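Putative Outer membrane protein (Helicobacter pylori, PDB 6GW5) probably acts as a lectin-type adhesin that attaches the bacterium to Lewis X-type host glycans, this chain being the adhesin domain of the outer membrane protein SabA. Local coordinates at residues Y83-V88 with Y297-N302; A97-N102 with M120-Y125; A67-V72 with N169-A174; S24-I29 with Q396-I401. All blocks are in the same frame, centred on the assembly; numbering follows the deposited sequence.

Interaction 1. Residues Y83-V88 with Y297-N302; sequences YLTFFV and YLKIPN
K299 makes the main polar link here: its NZ donates a hydrogen bond of 2.9 Å to Y83 O. The side chain leaves with CG anti to the backbone N (chi1 -170°) and bends at chi3, which carries CE past Y83, 3.7 Å from Y83 CB. The ammonium group comes in tilted from the Y83 carbonyl plane, with a C=O...donor angle of 139°. The same nitrogen is also bonded to the carbonyl oxygens of S77, L78 and A80, so this buried charge sits among four backbone acceptors. The backbone of the lysine is held as well, K299 O accepting from N82 ND2.

One residue on, I300 contributes mainly its carbonyl: I300 O lies at the edge of the Y83 ring, in its plane, 3.4 Å from Y83 CD2. The isoleucine side chain itself leads off to the surface. The two backbones come closest at P301, whose CA is 5.2 Å from Y83 CA; P301 CA also lies 3.8 Å from Y83 CD2, oblique to the ring. The proline ring leans on N82. At N302 the side-chain amide swings up to the phenol end of Y83. The amide and ring planes stand 62° apart, and although N302 ND2 is 3.0 Å from Y83 OH, the angle is too poor for a hydrogen bond. The loop is therefore wrapped along one tyrosine, from its backbone oxygen to its phenol end.

The arrangement is that of a lysine gathering the carbonyls at the C-terminal end of an α-helix, here helix 60-79 and the turn after it, where the positive charge probably complements the helix dipole.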
# COMPACT_ATOMS: atom_id res chain seq x y z
N TYR A 83 -25.82 16.06 -17.79
CA TYR A 83 -27.14 15.45 -17.97
C TYR A 83 -27.45 14.77 -16.66
O TYR A 83 -27.06 13.65 -16.46
CB TYR A 83 -27.02 14.45 -19.10
CG TYR A 83 -28.24 13.73 -19.62
CD1 TYR A 83 -29.43 13.66 -18.93
CD2 TYR A 83 -28.17 13.07 -20.82
CE1 TYR A 83 -30.51 12.97 -19.45
CE2 TYR A 83 -29.23 12.38 -21.34
CZ TYR A 83 -30.39 12.32 -20.66
OH TYR A 83 -31.39 11.60 -21.25
N LEU A 84 -28.15 15.45 -15.76
CA LEU A 84 -28.45 14.95 -14.42
C LEU A 84 -29.18 13.61 -14.43
O LEU A 84 -30.00 13.34 -15.29
CB LEU A 84 -29.19 16.04 -13.63
CG LEU A 84 -28.29 17.12 -12.96
CD1 LEU A 84 -27.00 17.50 -13.69
CD2 LEU A 84 -29.07 18.39 -12.61
N THR A 85 -28.79 12.71 -13.52
CA THR A 85 -29.50 11.44 -13.35
C THR A 85 -30.59 11.55 -12.27
O THR A 85 -31.06 10.54 -11.76
CB THR A 85 -28.56 10.29 -12.95
OG1 THR A 85 -28.04 10.52 -11.62
CG2 THR A 85 -27.46 10.16 -13.95
N PHE A 86 -30.91 12.77 -11.88
CA PHE A 86 -31.96 13.08 -10.92
C PHE A 86 -32.61 14.37 -11.41
O PHE A 86 -32.08 15.02 -12.34
CB PHE A 86 -31.39 13.24 -9.49
CG PHE A 86 -30.13 14.07 -9.42
CD1 PHE A 86 -28.90 13.48 -9.55
CD2 PHE A 86 -30.18 15.43 -9.15
CE1 PHE A 86 -27.74 14.22 -9.45
CE2 PHE A 86 -29.03 16.20 -9.08
CZ PHE A 86 -27.80 15.59 -9.22
N PHE A 87 -33.73 14.76 -10.79
CA PHE A 87 -34.47 15.93 -11.21
C PHE A 87 -34.34 16.99 -10.13
O PHE A 87 -34.67 16.76 -8.97
CB PHE A 87 -35.91 15.51 -11.44
CG PHE A 87 -36.83 16.59 -11.98
CD1 PHE A 87 -36.84 16.93 -13.34
CD2 PHE A 87 -37.73 17.23 -11.15
CE1 PHE A 87 -37.70 17.92 -13.81
CE2 PHE A 87 -38.59 18.22 -11.62
CZ PHE A 87 -38.58 18.56 -12.95
N VAL A 88 -33.81 18.15 -10.49
CA VAL A 88 -33.65 19.25 -9.53
C VAL A 88 -34.83 20.22 -9.57
O VAL A 88 -35.41 20.51 -10.63
CB VAL A 88 -32.33 19.99 -9.78
CG1 VAL A 88 -32.10 21.16 -8.83
CG2 VAL A 88 -31.20 19.00 -9.63
N TYR A 297 -16.17 10.50 -19.18
CA TYR A 297 -15.90 11.63 -20.05
C TYR A 297 -16.49 11.56 -21.44
O TYR A 297 -16.38 12.51 -22.16
CB TYR A 297 -14.40 11.82 -20.21
CG TYR A 297 -13.72 10.81 -21.13
CD1 TYR A 297 -13.48 9.47 -20.72
CD2 TYR A 297 -13.30 11.18 -22.41
CE1 TYR A 297 -12.86 8.56 -21.56
CE2 TYR A 297 -12.65 10.27 -23.25
CZ TYR A 297 -12.44 8.97 -22.82
OH TYR A 297 -11.81 8.07 -23.65
N LEU A 298 -17.07 10.43 -21.84
CA LEU A 298 -17.78 10.33 -23.09
C LEU A 298 -19.32 10.39 -22.95
O LEU A 298 -20.03 10.21 -23.93
CB LEU A 298 -17.36 9.05 -23.79
CG LEU A 298 -15.94 9.16 -24.36
CD1 LEU A 298 -15.50 7.78 -24.82
CD2 LEU A 298 -15.85 10.14 -25.51
N LYS A 299 -19.80 10.68 -21.76
CA LYS A 299 -21.21 10.86 -21.53
C LYS A 299 -21.77 11.96 -22.42
O LYS A 299 -21.19 13.02 -22.61
CB LYS A 299 -21.45 11.18 -20.05
CG LYS A 299 -22.91 11.16 -19.64
CD LYS A 299 -23.06 11.41 -18.18
CE LYS A 299 -24.36 12.13 -17.87
NZ LYS A 299 -24.55 12.20 -16.40
N ILE A 300 -22.91 11.68 -23.01
CA ILE A 300 -23.47 12.56 -24.02
C ILE A 300 -24.60 13.27 -23.35
O ILE A 300 -25.30 12.65 -22.60
CB ILE A 300 -24.04 11.74 -25.13
CG1 ILE A 300 -23.00 10.75 -25.64
CG2 ILE A 300 -24.57 12.59 -26.27
CD1 ILE A 300 -21.79 11.39 -26.31
N PRO A 301 -24.78 14.56 -23.62
CA PRO A 301 -25.93 15.20 -22.97
C PRO A 301 -27.11 15.18 -23.96
O PRO A 301 -26.88 14.98 -25.15
CB PRO A 301 -25.40 16.63 -22.74
CG PRO A 301 -24.59 16.88 -23.96
CD PRO A 301 -24.00 15.55 -24.40
N ASN A 302 -28.34 15.35 -23.48
CA ASN A 302 -29.44 15.80 -24.34
C ASN A 302 -28.96 17.07 -25.05
O ASN A 302 -28.76 18.09 -24.38
CB ASN A 302 -30.62 16.20 -23.46
CG ASN A 302 -31.72 15.16 -23.41
OD1 ASN A 302 -32.60 15.16 -24.25
ND2 ASN A 302 -31.75 14.36 -22.36

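Interaction 2. Residues A97-N102 with M120-Y125; sequences ASVQGN and MNQTTY
With chi1 at -153° and the chain extended beyond CG, Q122 carries its amide out to A97 and V99, while a chi1 of 172° on Y125 swings its ring up to V99 from one helical turn further on. Q122 CG lies 3.9 Å from A97 CB, so the aliphatic part of the glutamine shares in the packing. Q122 NE2 lies 3.9 Å from V99 CG1 and donates its hydrogen bond to D126 OD2, one turn along the same helix.

The other V99 methyl, CG2, meets the Y125 ring obliquely, 4.0 Å from Y125 CE2. V99 lies alongside both side chains, pointing the opposite way to each. It begins a type II β turn, V99 to N102, laid against the first turn of helix 122-139, which opens the predicted coiled coil. G101 takes the third turn position with a positive phi of 95°, as type II turns commonly do. The closing bond from N102 N to V99 O is weak, at 3.4 Å.

N102 braces the loop from within: its ND2 makes a weak hydrogen bond to A97 O, also 3.4 Å, while its OD1 accepts from V88 N of strand 87-89.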
# COMPACT_ATOMS: atom_id res chain seq x y z
N ALA A 97 -35.95 23.43 -11.79
CA ALA A 97 -34.97 24.50 -11.62
C ALA A 97 -34.34 24.86 -12.95
O ALA A 97 -34.22 24.01 -13.83
CB ALA A 97 -33.91 24.07 -10.63
N SER A 98 -33.91 26.11 -13.07
CA SER A 98 -33.30 26.60 -14.30
C SER A 98 -31.88 26.05 -14.64
O SER A 98 -31.34 26.40 -15.69
CB SER A 98 -33.22 28.13 -14.21
OG SER A 98 -32.73 28.68 -15.42
N VAL A 99 -31.28 25.25 -13.75
CA VAL A 99 -29.89 24.75 -13.92
C VAL A 99 -29.61 23.85 -15.11
O VAL A 99 -30.43 23.02 -15.49
CB VAL A 99 -29.37 23.98 -12.68
CG1 VAL A 99 -29.16 24.94 -11.52
CG2 VAL A 99 -30.28 22.81 -12.30
N GLN A 100 -28.40 24.01 -15.65
CA GLN A 100 -27.96 23.32 -16.85
C GLN A 100 -27.84 21.84 -16.61
O GLN A 100 -27.27 21.44 -15.60
CB GLN A 100 -26.59 23.85 -17.29
CG GLN A 100 -26.13 23.29 -18.64
CD GLN A 100 -25.59 24.40 -19.51
OE1 GLN A 100 -24.66 25.12 -19.11
NE2 GLN A 100 -26.18 24.58 -20.70
N GLY A 101 -28.34 21.05 -17.54
CA GLY A 101 -28.26 19.60 -17.49
C GLY A 101 -29.48 18.92 -16.91
O GLY A 101 -29.60 17.69 -16.97
N ASN A 102 -30.42 19.69 -16.37
CA ASN A 102 -31.65 19.11 -15.78
C ASN A 102 -32.44 18.31 -16.82
O ASN A 102 -32.68 18.79 -17.91
CB ASN A 102 -32.52 20.21 -15.17
CG ASN A 102 -33.22 19.79 -13.90
OD1 ASN A 102 -32.98 18.72 -13.34
ND2 ASN A 102 -34.10 20.67 -13.41
N MET A 120 -34.26 16.34 -6.26
CA MET A 120 -33.30 16.98 -5.39
C MET A 120 -33.62 18.45 -5.27
O MET A 120 -33.89 19.11 -6.25
CB MET A 120 -31.84 16.78 -5.93
CG MET A 120 -30.72 17.51 -5.16
SD MET A 120 -29.00 17.22 -5.64
CE MET A 120 -28.95 15.48 -5.25
N ASN A 121 -33.48 18.97 -4.08
CA ASN A 121 -33.52 20.42 -3.92
C ASN A 121 -32.41 21.16 -4.61
O ASN A 121 -31.28 20.77 -4.45
CB ASN A 121 -33.37 20.78 -2.46
CG ASN A 121 -34.70 20.87 -1.78
OD1 ASN A 121 -35.72 20.44 -2.31
ND2 ASN A 121 -34.69 21.45 -0.59
N GLN A 122 -32.74 22.25 -5.29
CA GLN A 122 -31.75 23.11 -5.90
C GLN A 122 -30.69 23.58 -4.88
O GLN A 122 -29.50 23.62 -5.23
CB GLN A 122 -32.38 24.31 -6.62
CG GLN A 122 -31.46 24.77 -7.71
CD GLN A 122 -31.78 26.10 -8.37
OE1 GLN A 122 -32.92 26.37 -8.77
NE2 GLN A 122 -30.74 26.93 -8.52
N THR A 123 -31.10 23.95 -3.67
CA THR A 123 -30.17 24.22 -2.57
C THR A 123 -29.03 23.16 -2.56
O THR A 123 -27.84 23.49 -2.76
CB THR A 123 -30.92 24.18 -1.21
OG1 THR A 123 -31.91 25.20 -1.20
CG2 THR A 123 -29.98 24.38 -0.02
N THR A 124 -29.41 21.90 -2.34
CA THR A 124 -28.47 20.83 -2.17
C THR A 124 -27.61 20.67 -3.42
O THR A 124 -26.39 20.50 -3.33
CB THR A 124 -29.18 19.51 -1.85
OG1 THR A 124 -29.95 19.64 -0.64
CG2 THR A 124 -28.17 18.40 -1.66
N TYR A 125 -28.21 20.75 -4.59
CA TYR A 125 -27.49 20.54 -5.84
C TYR A 125 -26.40 21.59 -6.05
O TYR A 125 -25.33 21.28 -6.58
CB TYR A 125 -28.42 20.51 -7.04
CG TYR A 125 -27.68 20.48 -8.38
CD1 TYR A 125 -27.06 19.30 -8.83
CD2 TYR A 125 -27.61 21.62 -9.20
CE1 TYR A 125 -26.41 19.27 -10.05
CE2 TYR A 125 -26.94 21.60 -10.41
CZ TYR A 125 -26.34 20.43 -10.82
OH TYR A 125 -25.67 20.42 -12.02

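Interaction 3. Residues A67-V72 with N169-A174; sequences AVITSV and NALNLA
Helices 60-79 and 167-183 run in the same general direction at this point, their short segments 67-72 and 169-174 inclined at 33° with axes 10.6 Å apart at closest approach. At that spacing the backbones stay well separated, and the contact is made by branched side chains on one helix reaching mainly two alanines on the other.

I69 does most of the reaching. Its CG1 branch lies beside the backbone N, anti to the carbonyl carbon (chi1 -66°), and the next bend puts the terminal CD1 methyl across the gap. There I69 CD1 lies 4.2 Å from A170 CB and 4.2 Å from A174 CB, one turn apart on the facing helix, with A170 O 4.0 Å away. L171 comes in beside them, its CD2 methyl 4.5 Å from I69 CD1. V72, about one turn further along helix 60-79, adds a second touch through its CG1 methyl, 4.2 Å from A174 CB, so A174 is met by two side chains at once. Every residue that touches is buried, and the side-chain contacts are all apolar.

On the back of helix 60-79, S71 OG turns onto its own helix and donates to V68 O, 2.9 Å away. V72 N reaches the same oxygen from the same face of the carbonyl plane.

L135 of helix 122-139 packs on I69, V72 and A170, while I220 and I224 of helix 215-240 pack on V72 and A174 respectively. With these neighbours the pair forms part of the apolar interior of the adhesin domain's α-helical bundle.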
# COMPACT_ATOMS: atom_id res chain seq x y z
N ALA A 67 -5.40 9.54 -9.57
CA ALA A 67 -6.35 8.56 -10.00
C ALA A 67 -7.64 8.71 -9.20
O ALA A 67 -8.73 8.57 -9.78
CB ALA A 67 -5.78 7.15 -9.87
N VAL A 68 -7.53 8.93 -7.90
CA VAL A 68 -8.72 9.04 -7.05
C VAL A 68 -9.53 10.30 -7.41
O VAL A 68 -10.75 10.25 -7.50
CB VAL A 68 -8.38 8.99 -5.54
CG1 VAL A 68 -9.60 9.26 -4.67
CG2 VAL A 68 -7.80 7.63 -5.16
N ILE A 69 -8.86 11.42 -7.64
CA ILE A 69 -9.56 12.63 -8.03
C ILE A 69 -10.22 12.45 -9.36
O ILE A 69 -11.37 12.78 -9.53
CB ILE A 69 -8.62 13.84 -8.14
CG1 ILE A 69 -8.03 14.23 -6.79
CG2 ILE A 69 -9.35 15.04 -8.73
CD1 ILE A 69 -9.01 14.25 -5.65
N THR A 70 -9.48 11.94 -10.32
CA THR A 70 -10.06 11.62 -11.62
C THR A 70 -11.37 10.81 -11.39
O THR A 70 -12.42 11.10 -11.97
CB THR A 70 -9.04 10.82 -12.45
OG1 THR A 70 -7.96 11.69 -12.87
CG2 THR A 70 -9.68 10.13 -13.67
N SER A 71 -11.28 9.76 -10.59
CA SER A 71 -12.36 8.83 -10.43
C SER A 71 -13.57 9.51 -9.71
O SER A 71 -14.69 9.19 -9.97
CB SER A 71 -11.88 7.56 -9.71
OG SER A 71 -11.92 7.77 -8.31
N VAL A 72 -13.29 10.49 -8.85
CA VAL A 72 -14.32 11.26 -8.18
C VAL A 72 -15.04 12.15 -9.18
O VAL A 72 -16.26 12.15 -9.21
CB VAL A 72 -13.75 12.09 -7.02
CG1 VAL A 72 -14.77 13.09 -6.50
CG2 VAL A 72 -13.35 11.16 -5.89
N ASN A 169 -6.27 19.83 0.09
CA ASN A 169 -7.40 20.62 -0.37
C ASN A 169 -8.32 19.82 -1.29
O ASN A 169 -9.50 19.61 -0.94
CB ASN A 169 -6.93 21.89 -1.08
CG ASN A 169 -8.08 22.75 -1.56
OD1 ASN A 169 -8.99 23.12 -0.77
ND2 ASN A 169 -8.05 23.11 -2.83
N ALA A 170 -7.75 19.35 -2.41
CA ALA A 170 -8.45 18.46 -3.35
C ALA A 170 -9.09 17.26 -2.68
O ALA A 170 -10.26 16.95 -2.91
CB ALA A 170 -7.52 18.00 -4.44
N LEU A 171 -8.36 16.59 -1.81
CA LEU A 171 -8.95 15.49 -1.07
C LEU A 171 -10.11 15.92 -0.16
O LEU A 171 -11.06 15.19 0.00
CB LEU A 171 -7.89 14.75 -0.28
CG LEU A 171 -6.96 13.85 -1.10
CD1 LEU A 171 -5.80 13.39 -0.23
CD2 LEU A 171 -7.67 12.64 -1.69
N ASN A 172 -10.01 17.11 0.44
CA ASN A 172 -11.05 17.61 1.34
C ASN A 172 -12.29 17.94 0.50
O ASN A 172 -13.42 17.64 0.92
CB ASN A 172 -10.55 18.82 2.14
CG ASN A 172 -11.23 18.94 3.49
OD1 ASN A 172 -12.19 19.69 3.64
ND2 ASN A 172 -10.73 18.20 4.49
N LEU A 173 -12.06 18.53 -0.68
CA LEU A 173 -13.14 18.81 -1.60
C LEU A 173 -13.83 17.52 -1.92
O LEU A 173 -15.02 17.39 -1.70
CB LEU A 173 -12.63 19.51 -2.87
CG LEU A 173 -12.09 20.95 -2.68
CD1 LEU A 173 -11.47 21.48 -3.96
CD2 LEU A 173 -13.20 21.91 -2.25
N ALA A 174 -13.08 16.56 -2.41
CA ALA A 174 -13.61 15.27 -2.76
C ALA A 174 -14.37 14.65 -1.62
O ALA A 174 -15.42 14.06 -1.82
CB ALA A 174 -12.48 14.32 -3.20

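Interaction 4. Residues S24-I29 with Q396-I401; sequences SLKQSI and QYNYQI
K26 NZ donates to Y399 O over 2.8 Å, the nitrogen nearly in line with the carbonyl (C=O...donor angle 170°). The bond joins helix 3-32, part of a predicted coiled coil, to an inverse γ turn centred on N398, just ahead of strand 400-401. That strand pairs antiparallel with strand 383-384. The turn's own closing bond, Y399 N to Y397 O, is weak; the lysine grips the carbonyl of Y399, the last residue of the turn. The Y399 ring stacks on that of Y359 in helix 348-370.

To get there the K26 chain sets out with CG beside its backbone N (chi1 -64°), runs straight through chi2 and bends at chi3. Its methylenes pass along the turn on the way: K26 CG lies 3.9 Å from Y397 O, and K26 CD lies 3.6 Å from Y399 O. The N398 side chain crosses the lysine tip obliquely. N398 OD1 is 3.6 Å from K26 NZ, a long approach that may still be electrostatically favourable, while N398 ND2 is bonded to A394 O.

One turn further along the helix, I29 supplies the apolar half of the contact. Its CG2 branch approaches the Y397 ring obliquely, and the methyl at the end of its other branch, I29 CD1, packs 4.2 Å from Y397 CB.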
# COMPACT_ATOMS: atom_id res chain seq x y z
N SER A 24 21.31 -18.60 10.22
CA SER A 24 20.43 -17.52 9.83
C SER A 24 20.81 -16.24 10.58
O SER A 24 20.87 -15.19 9.99
CB SER A 24 18.98 -17.93 10.08
OG SER A 24 18.11 -16.93 9.66
N LEU A 25 21.04 -16.34 11.89
CA LEU A 25 21.60 -15.24 12.68
C LEU A 25 22.96 -14.66 12.14
O LEU A 25 23.14 -13.45 12.12
CB LEU A 25 21.71 -15.66 14.15
CG LEU A 25 20.34 -15.71 14.82
CD1 LEU A 25 20.49 -16.39 16.16
CD2 LEU A 25 19.66 -14.33 15.02
N LYS A 26 23.86 -15.50 11.66
CA LYS A 26 25.09 -14.98 11.10
C LYS A 26 24.77 -14.03 9.97
O LYS A 26 25.34 -12.95 9.86
CB LYS A 26 26.01 -16.07 10.61
CG LYS A 26 26.49 -16.96 11.73
CD LYS A 26 27.38 -18.12 11.28
CE LYS A 26 28.20 -17.85 10.03
NZ LYS A 26 29.05 -19.04 9.81
N GLN A 27 23.88 -14.45 9.10
CA GLN A 27 23.59 -13.67 7.95
C GLN A 27 23.01 -12.33 8.38
O GLN A 27 23.41 -11.27 7.87
CB GLN A 27 22.70 -14.44 7.03
CG GLN A 27 22.51 -13.74 5.71
CD GLN A 27 23.78 -13.64 4.89
OE1 GLN A 27 24.45 -14.63 4.65
NE2 GLN A 27 24.08 -12.46 4.39
N SER A 28 22.16 -12.37 9.41
CA SER A 28 21.55 -11.15 9.89
C SER A 28 22.58 -10.26 10.50
O SER A 28 22.54 -9.05 10.27
CB SER A 28 20.38 -11.42 10.84
OG SER A 28 19.22 -11.91 10.11
N ILE A 29 23.51 -10.86 11.25
CA ILE A 29 24.53 -10.07 11.91
C ILE A 29 25.43 -9.46 10.84
O ILE A 29 25.80 -8.29 10.95
CB ILE A 29 25.27 -10.88 12.99
CG1 ILE A 29 24.31 -11.13 14.20
CG2 ILE A 29 26.51 -10.13 13.47
CD1 ILE A 29 24.78 -12.19 15.17
N GLN A 396 33.76 -12.34 16.49
CA GLN A 396 33.10 -12.87 17.67
C GLN A 396 31.88 -13.78 17.44
O GLN A 396 31.51 -14.59 18.31
CB GLN A 396 32.57 -11.67 18.39
CG GLN A 396 32.93 -11.63 19.82
CD GLN A 396 32.35 -10.39 20.46
OE1 GLN A 396 32.34 -9.28 19.88
NE2 GLN A 396 31.82 -10.58 21.64
N TYR A 397 31.19 -13.57 16.33
CA TYR A 397 29.91 -14.23 16.10
C TYR A 397 29.95 -15.18 14.90
O TYR A 397 28.96 -15.81 14.58
CB TYR A 397 28.83 -13.15 15.97
CG TYR A 397 28.74 -12.22 17.17
CD1 TYR A 397 28.36 -12.72 18.44
CD2 TYR A 397 29.03 -10.85 17.06
CE1 TYR A 397 28.25 -11.87 19.55
CE2 TYR A 397 28.93 -10.00 18.14
CZ TYR A 397 28.55 -10.51 19.37
OH TYR A 397 28.47 -9.63 20.41
N ASN A 398 31.13 -15.36 14.30
CA ASN A 398 31.27 -16.11 13.10
C ASN A 398 31.48 -17.59 13.37
O ASN A 398 32.48 -18.17 13.08
CB ASN A 398 32.40 -15.50 12.33
CG ASN A 398 32.47 -15.98 10.91
OD1 ASN A 398 31.50 -16.51 10.36
ND2 ASN A 398 33.62 -15.78 10.29
N TYR A 399 30.47 -18.22 13.93
CA TYR A 399 30.58 -19.63 14.33
C TYR A 399 30.75 -20.51 13.12
O TYR A 399 30.19 -20.20 12.09
CB TYR A 399 29.32 -20.07 15.08
CG TYR A 399 29.18 -19.34 16.37
CD1 TYR A 399 29.93 -19.71 17.47
CD2 TYR A 399 28.31 -18.26 16.50
CE1 TYR A 399 29.84 -19.01 18.66
CE2 TYR A 399 28.19 -17.57 17.69
CZ TYR A 399 28.96 -17.93 18.76
OH TYR A 399 28.85 -17.25 19.94
N GLN A 400 31.54 -21.58 13.23
CA GLN A 400 31.68 -22.55 12.13
C GLN A 400 30.96 -23.77 12.47
O GLN A 400 31.14 -24.34 13.52
CB GLN A 400 33.14 -22.88 11.78
CG GLN A 400 33.95 -21.67 11.31
CD GLN A 400 33.32 -20.78 10.18
OE1 GLN A 400 32.87 -19.66 10.42
NE2 GLN A 400 33.35 -21.27 8.95
N ILE A 401 30.08 -24.14 11.58
CA ILE A 401 29.38 -25.40 11.66
C ILE A 401 30.04 -26.36 10.69
O ILE A 401 30.09 -26.12 9.48
CB ILE A 401 27.91 -25.21 11.27
CG1 ILE A 401 27.21 -24.28 12.28
CG2 ILE A 401 27.18 -26.56 11.15
CD1 ILE A 401 26.16 -23.43 11.66

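How the interactions relate
From the N terminus, helix 3-32 supplies the first half of interaction 4, whose partner at 396-401 lies near the other end of the chain; the loop it closes encloses the other three contacts. Next, helix 60-79 opens interaction 3 and residues 83-88 open interaction 1. Interaction 2 then closes a short loop of its own, nested in both. Since 169-174 comes before 297-302, interactions 3 and 1 cross. Interactions 1 and 2 touch through the parallel strands 87-89 and 119-121 and through L84 with G101; interaction 3 lies in the helical bundle about 21 Å (centres) from interaction 1. Interaction 4, across the chain's centre from the other three, ties the N-terminal helix to a segment near the C terminus.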